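Local coordinates for endo-beta-mannanase (Opitutaceae bacterium TAV5, PDB 7BOB), which probably hydrolyses terminal beta-1,4-linked mannose units from manno-oligosaccharides, as an exo-acting mannosidase of glycoside hydrolase family 5, at residues I108-W113 and Q118-D123; R391-R396 and R407-R412; Q529-D534 and P539-H544. All blocks are in the same frame, centred on the assembly; numbering follows the deposited sequence.

Contact 1: I108-W113 and Q118-D123; sequences IFWPPW and QNLFSD
W110 and L120 carry this loop contact. CD1 of L120 stands over one face of the six-membered ring of W110, 4.1 Å from its centroid and 23° off the ring normal. This is a CH-pi contact, displaced from the ring centre. CD2 of L120 approaches CH2 of W110 at 3.7 Å. The two side chains cross at about a right angle. With chi1 at 178°, CG of L120 points away from the backbone N, and the methyls reach the indole.

The other approach is not a bond: O of W113 and OE1 of Q118, both acceptors, lie 3.5 Å apart. OE1 of Q118 instead accepts from the backbone N of S115, in the loop between the segments. NE2 of Q118 donates to OD2 of D123 at 2.9 Å. The bond is nearly straight and lies close to the amide plane, though it meets OD2 from above the carboxylate plane. The same OD2 accepts from the backbone N of M126, so D123 acts as N-cap of helix 124-141.

N119 shapes the bend that follows. Its OD1 accepts from N of F121 at 2.8 Å, an Asx turn, and from N of S122 at 3.0 Å. The two donors reach it from opposite faces of its plane. D162 holds the same bend from outside: its OD2 accepts from N of L120, and its backbone O from ND2 of N119.

Both segments belong to the long loop between strand 107-108 and helix 124-141. W63 of helix 63-66 packs on both W110 and L120. W174 of helix 168-183 also touches L120, and W113 lies against helix 124-141.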
loop_
_atom_site.group_PDB
_atom_site.type_symbol
_atom_site.label_atom_id
_atom_site.label_comp_id
_atom_site.label_asym_id
_atom_site.label_seq_id
_atom_site.Cartn_x
_atom_site.Cartn_y
_atom_site.Cartn_z
ATOM N N ILE A 108 19.425 8.663 -13.535
ATOM C CA ILE A 108 18.580 9.704 -14.107
ATOM C C ILE A 108 19.409 10.974 -14.180
ATOM O O ILE A 108 19.976 11.412 -13.170
ATOM C CB ILE A 108 17.288 9.933 -13.303
ATOM C CG1 ILE A 108 16.511 8.611 -13.139
ATOM C CG2 ILE A 108 16.417 10.948 -14.012
ATOM C CD1 ILE A 108 15.115 8.759 -12.531
ATOM N N PHE A 109 19.472 11.565 -15.371
ATOM C CA PHE A 109 20.445 12.608 -15.699
ATOM C C PHE A 109 19.662 13.796 -16.234
ATOM O O PHE A 109 19.333 13.843 -17.423
ATOM C CB PHE A 109 21.465 12.097 -16.720
ATOM C CG PHE A 109 22.254 10.922 -16.225
ATOM C CD1 PHE A 109 23.385 11.113 -15.445
ATOM C CD2 PHE A 109 21.829 9.627 -16.475
ATOM C CE1 PHE A 109 24.102 10.032 -14.966
ATOM C CE2 PHE A 109 22.539 8.539 -15.991
ATOM C CZ PHE A 109 23.682 8.744 -15.236
ATOM N N TRP A 110 19.357 14.735 -15.366
ATOM C CA TRP A 110 18.615 15.925 -15.717
ATOM C C TRP A 110 19.511 17.155 -15.595
ATOM O O TRP A 110 20.561 17.118 -14.939
ATOM C CB TRP A 110 17.383 16.092 -14.807
ATOM C CG TRP A 110 16.260 15.101 -15.002
ATOM C CD1 TRP A 110 15.569 14.455 -14.009
ATOM C CD2 TRP A 110 15.677 14.657 -16.248
ATOM N NE1 TRP A 110 14.601 13.644 -14.556
ATOM C CE2 TRP A 110 14.649 13.745 -15.926
ATOM C CE3 TRP A 110 15.917 14.949 -17.596
ATOM C CZ2 TRP A 110 13.865 13.116 -16.907
ATOM C CZ3 TRP A 110 15.137 14.319 -18.571
ATOM C CH2 TRP A 110 14.125 13.414 -18.215
ATOM N N PRO A 111 19.140 18.262 -16.233
ATOM C CA PRO A 111 19.923 19.489 -16.057
ATOM C C PRO A 111 19.894 19.933 -14.614
ATOM O O PRO A 111 18.904 19.700 -13.891
ATOM C CB PRO A 111 19.217 20.495 -16.979
ATOM C CG PRO A 111 18.612 19.632 -18.074
ATOM C CD PRO A 111 18.159 18.361 -17.332
ATOM N N PRO A 112 20.976 20.544 -14.124
ATOM C CA PRO A 112 21.018 20.928 -12.701
ATOM C C PRO A 112 19.950 21.936 -12.308
ATOM O O PRO A 112 19.555 21.968 -11.138
ATOM C CB PRO A 112 22.431 21.497 -12.523
ATOM C CG PRO A 112 22.934 21.798 -13.907
ATOM C CD PRO A 112 22.244 20.822 -14.821
ATOM N N TRP A 113 19.441 22.727 -13.255
ATOM C CA TRP A 113 18.412 23.720 -12.972
ATOM C C TRP A 113 17.008 23.135 -12.879
ATOM O O TRP A 113 16.048 23.892 -12.677
ATOM C CB TRP A 113 18.437 24.815 -14.034
ATOM C CG TRP A 113 18.623 24.316 -15.432
ATOM C CD1 TRP A 113 19.809 24.194 -16.117
ATOM C CD2 TRP A 113 17.593 23.896 -16.339
ATOM N NE1 TRP A 113 19.574 23.745 -17.388
ATOM C CE2 TRP A 113 18.223 23.548 -17.552
ATOM C CE3 TRP A 113 16.203 23.800 -16.249
ATOM C CZ2 TRP A 113 17.509 23.083 -18.659
ATOM C CZ3 TRP A 113 15.497 23.351 -17.357
ATOM C CH2 TRP A 113 16.152 22.994 -18.542
ATOM N N GLN A 118 10.223 19.635 -9.629
ATOM C CA GLN A 118 9.718 20.012 -10.941
ATOM C C GLN A 118 9.518 18.754 -11.767
ATOM O O GLN A 118 10.487 18.145 -12.238
ATOM C CB GLN A 118 10.673 20.960 -11.643
ATOM C CG GLN A 118 10.735 22.364 -11.062
ATOM C CD GLN A 118 11.817 23.114 -11.757
ATOM O OE1 GLN A 118 12.964 23.093 -11.315
ATOM N NE2 GLN A 118 11.491 23.688 -12.916
ATOM N N ASN A 119 8.256 18.389 -11.944
ATOM C CA ASN A 119 7.859 17.218 -12.695
ATOM C C ASN A 119 8.091 17.449 -14.180
ATOM O O ASN A 119 7.569 18.416 -14.744
ATOM C CB ASN A 119 6.388 16.924 -12.425
ATOM C CG ASN A 119 5.889 15.702 -13.189
ATOM O OD1 ASN A 119 5.611 15.779 -14.385
ATOM N ND2 ASN A 119 5.775 14.570 -12.494
ATOM N N LEU A 120 8.846 16.540 -14.814
ATOM C CA LEU A 120 9.235 16.721 -16.213
ATOM C C LEU A 120 8.035 17.023 -17.104
ATOM O O LEU A 120 8.134 17.821 -18.042
ATOM C CB LEU A 120 9.973 15.475 -16.733
ATOM C CG LEU A 120 10.380 15.532 -18.221
ATOM C CD1 LEU A 120 11.658 16.335 -18.406
ATOM C CD2 LEU A 120 10.512 14.144 -18.886
ATOM N N PHE A 121 6.884 16.418 -16.813
ATOM C CA PHE A 121 5.747 16.488 -17.722
ATOM C C PHE A 121 4.794 17.643 -17.435
ATOM O O PHE A 121 4.142 18.143 -18.360
ATOM C CB PHE A 121 4.951 15.175 -17.664
ATOM C CG PHE A 121 5.758 13.951 -18.015
ATOM C CD1 PHE A 121 6.382 13.842 -19.255
ATOM C CD2 PHE A 121 5.881 12.902 -17.108
ATOM C CE1 PHE A 121 7.117 12.704 -19.589
ATOM C CE2 PHE A 121 6.603 11.756 -17.433
ATOM C CZ PHE A 121 7.227 11.656 -18.680
ATOM N N SER A 122 4.661 18.056 -16.176
ATOM C CA SER A 122 3.610 18.983 -15.782
ATOM C C SER A 122 4.111 20.351 -15.369
ATOM O O SER A 122 3.342 21.317 -15.432
ATOM C CB SER A 122 2.824 18.408 -14.605
ATOM O OG SER A 122 3.746 18.126 -13.574
ATOM N N ASP A 123 5.344 20.446 -14.888
ATOM C CA ASP A 123 5.855 21.728 -14.432
ATOM C C ASP A 123 5.862 22.738 -15.581
ATOM O O ASP A 123 6.390 22.433 -16.662
ATOM C CB ASP A 123 7.265 21.602 -13.867
ATOM C CG ASP A 123 7.801 22.937 -13.433
ATOM O OD1 ASP A 123 7.123 23.561 -12.595
ATOM O OD2 ASP A 123 8.849 23.388 -13.945
#

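Contact 2: R391-R396 and R407-R412; sequences RHYYHR and RETSRR
The backbone O of Y393 accepts a hydrogen bond of 2.7 Å from a water. The same water is hydrogen-bonded to OG1 of T409, at 2.8 Å. It thus bridges a loop to a helix, in the domain that follows the glycosidase barrel. The loop leaves strand 385-389 and leads into helix 406-422, so this is part of a strand-loop-helix connection.

No direct hydrogen bond crosses between the segments. The water also sits over one face of the Y393 ring, 3.0 Å above its plane and over its centre. One direct touch is apolar: CE2 of Y393 meets CG2 of T409 at 3.7 Å, with the methyl placed obliquely to the ring. A chi1 of -171° turns the Y393 ring away from its own backbone N and brings it alongside the helix. The hydroxyl of this buried tyrosine is bonded to O of V200, in the barrel domain, so the side chain spans the domain junction. OG of S410 is bonded back to O of P406 in its own helix. CB of S410 makes a van der Waals contact, 3.7 Å from OH of Y393.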
loop_
_atom_site.group_PDB
_atom_site.type_symbol
_atom_site.label_atom_id
_atom_site.label_comp_id
_atom_site.label_asym_id
_atom_site.label_seq_id
_atom_site.Cartn_x
_atom_site.Cartn_y
_atom_site.Cartn_z
ATOM N N ARG A 391 -11.722 -2.738 -24.498
ATOM C CA ARG A 391 -11.888 -1.371 -25.002
ATOM C C ARG A 391 -11.274 -0.330 -24.062
ATOM O O ARG A 391 -10.702 0.658 -24.518
ATOM C CB ARG A 391 -13.367 -1.059 -25.246
ATOM C CG ARG A 391 -13.657 0.434 -25.467
ATOM C CD ARG A 391 -15.123 0.710 -25.790
ATOM N NE ARG A 391 -15.492 0.151 -27.082
ATOM C CZ ARG A 391 -15.332 0.788 -28.240
ATOM N NH1 ARG A 391 -14.831 2.021 -28.264
ATOM N NH2 ARG A 391 -15.680 0.197 -29.378
ATOM N N HIS A 392 -11.401 -0.509 -22.757
ATOM C CA HIS A 392 -10.790 0.405 -21.796
ATOM C C HIS A 392 -9.731 -0.379 -21.039
ATOM O O HIS A 392 -10.050 -1.240 -20.209
ATOM C CB HIS A 392 -11.827 1.005 -20.847
ATOM C CG HIS A 392 -13.044 1.533 -21.545
ATOM N ND1 HIS A 392 -13.096 2.800 -22.093
ATOM C CD2 HIS A 392 -14.248 0.961 -21.798
ATOM C CE1 HIS A 392 -14.283 2.987 -22.643
ATOM N NE2 HIS A 392 -14.999 1.886 -22.484
ATOM N N TYR A 393 -8.479 -0.090 -21.345
ATOM C CA TYR A 393 -7.338 -0.848 -20.864
ATOM C C TYR A 393 -6.638 -0.172 -19.689
ATOM O O TYR A 393 -6.201 -0.856 -18.758
ATOM C CB TYR A 393 -6.361 -1.070 -22.028
ATOM C CG TYR A 393 -5.217 -2.023 -21.742
ATOM C CD1 TYR A 393 -4.047 -1.583 -21.108
ATOM C CD2 TYR A 393 -5.290 -3.359 -22.132
ATOM C CE1 TYR A 393 -2.988 -2.465 -20.866
ATOM C CE2 TYR A 393 -4.247 -4.248 -21.895
ATOM C CZ TYR A 393 -3.108 -3.807 -21.259
ATOM O OH TYR A 393 -2.092 -4.715 -21.019
ATOM N N TYR A 394 -6.548 1.155 -19.691
ATOM C CA TYR A 394 -5.814 1.885 -18.669
ATOM C C TYR A 394 -6.800 2.506 -17.699
ATOM O O TYR A 394 -7.840 3.031 -18.107
ATOM C CB TYR A 394 -4.921 2.962 -19.305
ATOM C CG TYR A 394 -3.945 2.379 -20.311
ATOM C CD1 TYR A 394 -2.690 1.922 -19.906
ATOM C CD2 TYR A 394 -4.277 2.274 -21.659
ATOM C CE1 TYR A 394 -1.791 1.377 -20.812
ATOM C CE2 TYR A 394 -3.381 1.724 -22.586
ATOM C CZ TYR A 394 -2.147 1.279 -22.152
ATOM O OH TYR A 394 -1.267 0.721 -23.041
ATOM N N HIS A 395 -6.467 2.452 -16.413
ATOM C CA HIS A 395 -7.427 2.812 -15.374
ATOM C C HIS A 395 -7.291 4.242 -14.858
ATOM O O HIS A 395 -8.293 4.815 -14.424
ATOM C CB HIS A 395 -7.309 1.845 -14.189
ATOM C CG HIS A 395 -5.950 1.831 -13.555
ATOM N ND1 HIS A 395 -4.822 1.393 -14.223
ATOM C CD2 HIS A 395 -5.532 2.213 -12.324
ATOM C CE1 HIS A 395 -3.776 1.482 -13.421
ATOM N NE2 HIS A 395 -4.176 1.997 -12.271
ATOM N N ARG A 396 -6.100 4.847 -14.874
ATOM C CA ARG A 396 -5.945 6.144 -14.207
ATOM C C ARG A 396 -6.829 7.192 -14.873
ATOM O O ARG A 396 -6.740 7.409 -16.082
ATOM C CB ARG A 396 -4.482 6.575 -14.213
ATOM C CG ARG A 396 -3.614 5.660 -13.379
ATOM C CD ARG A 396 -2.146 5.918 -13.641
ATOM N NE ARG A 396 -1.744 7.259 -13.211
ATOM C CZ ARG A 396 -0.542 7.787 -13.441
ATOM N NH1 ARG A 396 0.384 7.079 -14.085
ATOM N NH2 ARG A 396 -0.251 9.020 -13.034
ATOM N N ARG A 407 -1.466 -4.110 -15.279
ATOM C CA ARG A 407 -0.709 -5.208 -14.689
ATOM C C ARG A 407 -1.565 -6.467 -14.573
ATOM O O ARG A 407 -1.090 -7.583 -14.826
ATOM C CB ARG A 407 -0.174 -4.808 -13.321
ATOM C CG ARG A 407 0.905 -5.739 -12.846
ATOM C CD ARG A 407 1.460 -5.307 -11.488
ATOM N NE ARG A 407 2.316 -6.351 -10.934
ATOM C CZ ARG A 407 3.550 -6.627 -11.356
ATOM N NH1 ARG A 407 4.131 -5.933 -12.351
ATOM N NH2 ARG A 407 4.216 -7.620 -10.777
ATOM N N GLU A 408 -2.837 -6.301 -14.210
ATOM C CA GLU A 408 -3.738 -7.439 -14.072
ATOM C C GLU A 408 -4.084 -8.031 -15.429
ATOM O O GLU A 408 -4.061 -9.259 -15.611
ATOM C CB GLU A 408 -5.013 -7.012 -13.355
ATOM C CG GLU A 408 -4.838 -6.809 -11.848
ATOM C CD GLU A 408 -4.383 -8.079 -11.136
ATOM O OE1 GLU A 408 -4.623 -9.206 -11.657
ATOM O OE2 GLU A 408 -3.789 -7.951 -10.044
ATOM N N THR A 409 -4.452 -7.172 -16.387
ATOM C CA THR A 409 -4.808 -7.680 -17.703
ATOM C C THR A 409 -3.618 -8.367 -18.342
ATOM O O THR A 409 -3.740 -9.481 -18.873
ATOM C CB THR A 409 -5.306 -6.541 -18.580
ATOM O OG1 THR A 409 -6.429 -5.922 -17.945
ATOM C CG2 THR A 409 -5.685 -7.036 -20.005
ATOM N N SER A 410 -2.444 -7.740 -18.252
ATOM C CA SER A 410 -1.290 -8.246 -18.985
ATOM C C SER A 410 -0.769 -9.547 -18.392
ATOM O O SER A 410 -0.228 -10.375 -19.128
ATOM C CB SER A 410 -0.183 -7.194 -19.026
ATOM O OG SER A 410 0.438 -7.047 -17.766
ATOM N N ARG A 411 -0.906 -9.747 -17.078
ATOM C CA ARG A 411 -0.563 -11.045 -16.498
ATOM C C ARG A 411 -1.383 -12.156 -17.136
ATOM O O ARG A 411 -0.857 -13.238 -17.428
ATOM C CB ARG A 411 -0.810 -11.050 -14.986
ATOM C CG ARG A 411 0.441 -11.061 -14.131
ATOM C CD ARG A 411 0.161 -10.479 -12.708
ATOM N NE ARG A 411 -1.021 -11.069 -12.087
ATOM C CZ ARG A 411 -1.006 -12.234 -11.439
ATOM N NH1 ARG A 411 0.152 -12.904 -11.351
ATOM N NH2 ARG A 411 -2.133 -12.729 -10.893
ATOM N N ARG A 412 -2.678 -11.908 -17.344
ATOM C CA ARG A 412 -3.554 -12.933 -17.912
ATOM C C ARG A 412 -3.271 -13.130 -19.391
ATOM O O ARG A 412 -3.344 -14.259 -19.902
ATOM C CB ARG A 412 -5.016 -12.552 -17.716
ATOM C CG ARG A 412 -5.458 -12.440 -16.263
ATOM C CD ARG A 412 -6.771 -11.655 -16.158
ATOM N NE ARG A 412 -7.512 -11.980 -14.939
ATOM C CZ ARG A 412 -7.320 -11.348 -13.783
ATOM N NH1 ARG A 412 -6.413 -10.363 -13.710
ATOM N NH2 ARG A 412 -8.029 -11.694 -12.700
HETATM O O HOH W 1 -5.596 -3.448 -18.947
#

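Contact 3: Q529-D534 and P539-H544; sequences QILMTD and PLVLRH
N of Q529 donates to O of R543, and N of R543 returns a bond to O of Q529, both at 2.9 Å. This hydrogen-bonded pair belongs to the antiparallel hairpin of strands 529-533 and 539-546. Further along, two classic beta bulges shift the register. At the first, O of V541 accepts from N of L531 at 2.7 Å and from N of M532 at 3.2 Å. At the second, O of M532 accepts from N of L540 at 3.0 Å and from N of V541 at 3.2 Å. Toward strand 549-554, L540, L542 and H544 make backbone bonds to L555, S553 and V551.

On one side of the sheet, CD1 of I530 packs on CG of P539. On the other, M532 and V541 lie side by side. L531, at the bulge, places CD2 over the centre of the R543 guanidinium, 3.5 Å from CZ of R543. NE of R543 is bonded to OG1 of T552, which helps fix the plane that L531 covers. OD2 of D534 forms a salt bridge with R520, and OD1 accepts from N of S538. Each bulge lets one carbonyl accept two N-H groups, so all four donors stay bonded within the hairpin.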
loop_
_atom_site.group_PDB
_atom_site.type_symbol
_atom_site.label_atom_id
_atom_site.label_comp_id
_atom_site.label_asym_id
_atom_site.label_seq_id
_atom_site.Cartn_x
_atom_site.Cartn_y
_atom_site.Cartn_z
ATOM N N GLN A 529 -26.216 -24.861 -22.881
ATOM C CA GLN A 529 -26.022 -26.218 -22.399
ATOM C C GLN A 529 -24.905 -26.235 -21.368
ATOM O O GLN A 529 -23.959 -25.444 -21.434
ATOM C CB GLN A 529 -25.657 -27.167 -23.548
ATOM C CG GLN A 529 -26.687 -27.288 -24.702
ATOM C CD GLN A 529 -26.703 -26.085 -25.664
ATOM O OE1 GLN A 529 -27.580 -25.218 -25.568
ATOM N NE2 GLN A 529 -25.740 -26.041 -26.603
ATOM N N ILE A 530 -25.011 -27.146 -20.413
ATOM C CA ILE A 530 -24.004 -27.282 -19.368
ATOM C C ILE A 530 -22.946 -28.255 -19.875
ATOM O O ILE A 530 -23.167 -29.466 -19.921
ATOM C CB ILE A 530 -24.632 -27.744 -18.050
ATOM C CG1 ILE A 530 -25.437 -26.593 -17.440
ATOM C CG2 ILE A 530 -23.569 -28.217 -17.071
ATOM C CD1 ILE A 530 -26.361 -27.028 -16.309
ATOM N N LEU A 531 -21.791 -27.725 -20.267
ATOM C CA LEU A 531 -20.755 -28.580 -20.831
ATOM C C LEU A 531 -19.966 -29.312 -19.748
ATOM O O LEU A 531 -19.561 -30.463 -19.954
ATOM C CB LEU A 531 -19.832 -27.749 -21.717
ATOM C CG LEU A 531 -18.895 -28.446 -22.700
ATOM C CD1 LEU A 531 -19.627 -28.884 -23.960
ATOM C CD2 LEU A 531 -17.739 -27.501 -23.063
ATOM N N MET A 532 -19.754 -28.681 -18.595
ATOM C CA MET A 532 -19.022 -29.289 -17.493
ATOM C C MET A 532 -19.619 -28.798 -16.185
ATOM O O MET A 532 -20.170 -27.696 -16.108
ATOM C CB MET A 532 -17.524 -28.947 -17.521
ATOM C CG MET A 532 -16.735 -29.606 -18.627
ATOM S SD MET A 532 -15.103 -28.854 -18.852
ATOM C CE MET A 532 -14.556 -28.769 -17.134
ATOM N N THR A 533 -19.484 -29.616 -15.152
ATOM C CA THR A 533 -19.922 -29.269 -13.814
ATOM C C THR A 533 -18.711 -29.344 -12.907
ATOM O O THR A 533 -17.715 -29.988 -13.238
ATOM C CB THR A 533 -21.021 -30.229 -13.302
ATOM O OG1 THR A 533 -20.618 -31.589 -13.537
ATOM C CG2 THR A 533 -22.333 -29.980 -14.031
ATOM N N ASP A 534 -18.790 -28.684 -11.759
ATOM C CA ASP A 534 -17.784 -28.975 -10.754
ATOM C C ASP A 534 -18.113 -30.334 -10.124
ATOM O O ASP A 534 -19.090 -30.997 -10.497
ATOM C CB ASP A 534 -17.685 -27.843 -9.728
ATOM C CG ASP A 534 -18.967 -27.639 -8.962
ATOM O OD1 ASP A 534 -19.990 -28.223 -9.376
ATOM O OD2 ASP A 534 -18.954 -26.896 -7.950
ATOM N N PRO A 539 -23.141 -26.050 -12.450
ATOM C CA PRO A 539 -22.568 -25.675 -13.748
ATOM C C PRO A 539 -21.287 -24.869 -13.590
ATOM O O PRO A 539 -21.213 -23.942 -12.781
ATOM C CB PRO A 539 -23.681 -24.842 -14.396
ATOM C CG PRO A 539 -24.932 -25.203 -13.617
ATOM C CD PRO A 539 -24.465 -25.440 -12.244
ATOM N N LEU A 540 -20.270 -25.236 -14.385
ATOM C CA LEU A 540 -18.972 -24.571 -14.405
ATOM C C LEU A 540 -18.542 -24.112 -15.798
ATOM O O LEU A 540 -17.953 -23.035 -15.918
ATOM C CB LEU A 540 -17.904 -25.493 -13.796
ATOM C CG LEU A 540 -16.520 -24.853 -13.718
ATOM C CD1 LEU A 540 -16.578 -23.551 -12.911
ATOM C CD2 LEU A 540 -15.489 -25.817 -13.139
ATOM N N VAL A 541 -18.816 -24.894 -16.847
ATOM C CA VAL A 541 -18.580 -24.475 -18.231
ATOM C C VAL A 541 -19.891 -24.580 -19.003
ATOM O O VAL A 541 -20.506 -25.653 -19.053
ATOM C CB VAL A 541 -17.484 -25.302 -18.927
ATOM C CG1 VAL A 541 -17.266 -24.778 -20.336
ATOM C CG2 VAL A 541 -16.167 -25.261 -18.147
ATOM N N LEU A 542 -20.316 -23.475 -19.597
ATOM C CA LEU A 542 -21.490 -23.430 -20.455
ATOM C C LEU A 542 -21.084 -23.345 -21.923
ATOM O O LEU A 542 -19.983 -22.894 -22.264
ATOM C CB LEU A 542 -22.376 -22.234 -20.111
ATOM C CG LEU A 542 -22.690 -21.952 -18.653
ATOM C CD1 LEU A 542 -23.610 -20.739 -18.553
ATOM C CD2 LEU A 542 -23.331 -23.179 -17.996
ATOM N N ARG A 543 -22.004 -23.769 -22.798
ATOM C CA ARG A 543 -21.825 -23.681 -24.251
ATOM C C ARG A 543 -23.135 -23.236 -24.890
ATOM O O ARG A 543 -24.174 -23.869 -24.685
ATOM C CB ARG A 543 -21.371 -25.021 -24.856
ATOM C CG ARG A 543 -20.951 -24.925 -26.326
ATOM C CD ARG A 543 -19.967 -26.020 -26.737
ATOM N NE ARG A 543 -18.590 -25.677 -26.392
ATOM C CZ ARG A 543 -17.568 -26.534 -26.381
ATOM N NH1 ARG A 543 -17.750 -27.813 -26.711
ATOM N NH2 ARG A 543 -16.352 -26.102 -26.044
ATOM N N HIS A 544 -23.085 -22.153 -25.658
ATOM C CA HIS A 544 -24.286 -21.492 -26.151
ATOM C C HIS A 544 -24.084 -21.154 -27.611
ATOM O O HIS A 544 -23.138 -20.435 -27.954
ATOM C CB HIS A 544 -24.584 -20.214 -25.363
ATOM C CG HIS A 544 -25.910 -19.598 -25.683
ATOM N ND1 HIS A 544 -26.144 -18.243 -25.589
ATOM C CD2 HIS A 544 -27.078 -20.152 -26.087
ATOM C CE1 HIS A 544 -27.397 -17.990 -25.922
ATOM N NE2 HIS A 544 -27.987 -19.132 -26.228
#

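How the contacts relate
The three contacts follow one another along the chain; none nests in or crosses another. Contact 1 comes first. It closes a short loop on the way from strand 107-108 to helix 124-141, within the parallel eight-stranded barrel part. Contact 2 comes after the barrel strands, where the chain has entered the second domain. It closes the longer connection from strand 385-389 to helix 406-422, near the barrel. Contact 3 closes the hairpin at the edge of the mixed sheet that also contains strand 385-389. The centres of contacts 1 and 3 are about 56 Å apart, across the chain's centre. Contact 2 is about 29 Å from contact 1 and 28 Å from contact 3, centre to centre.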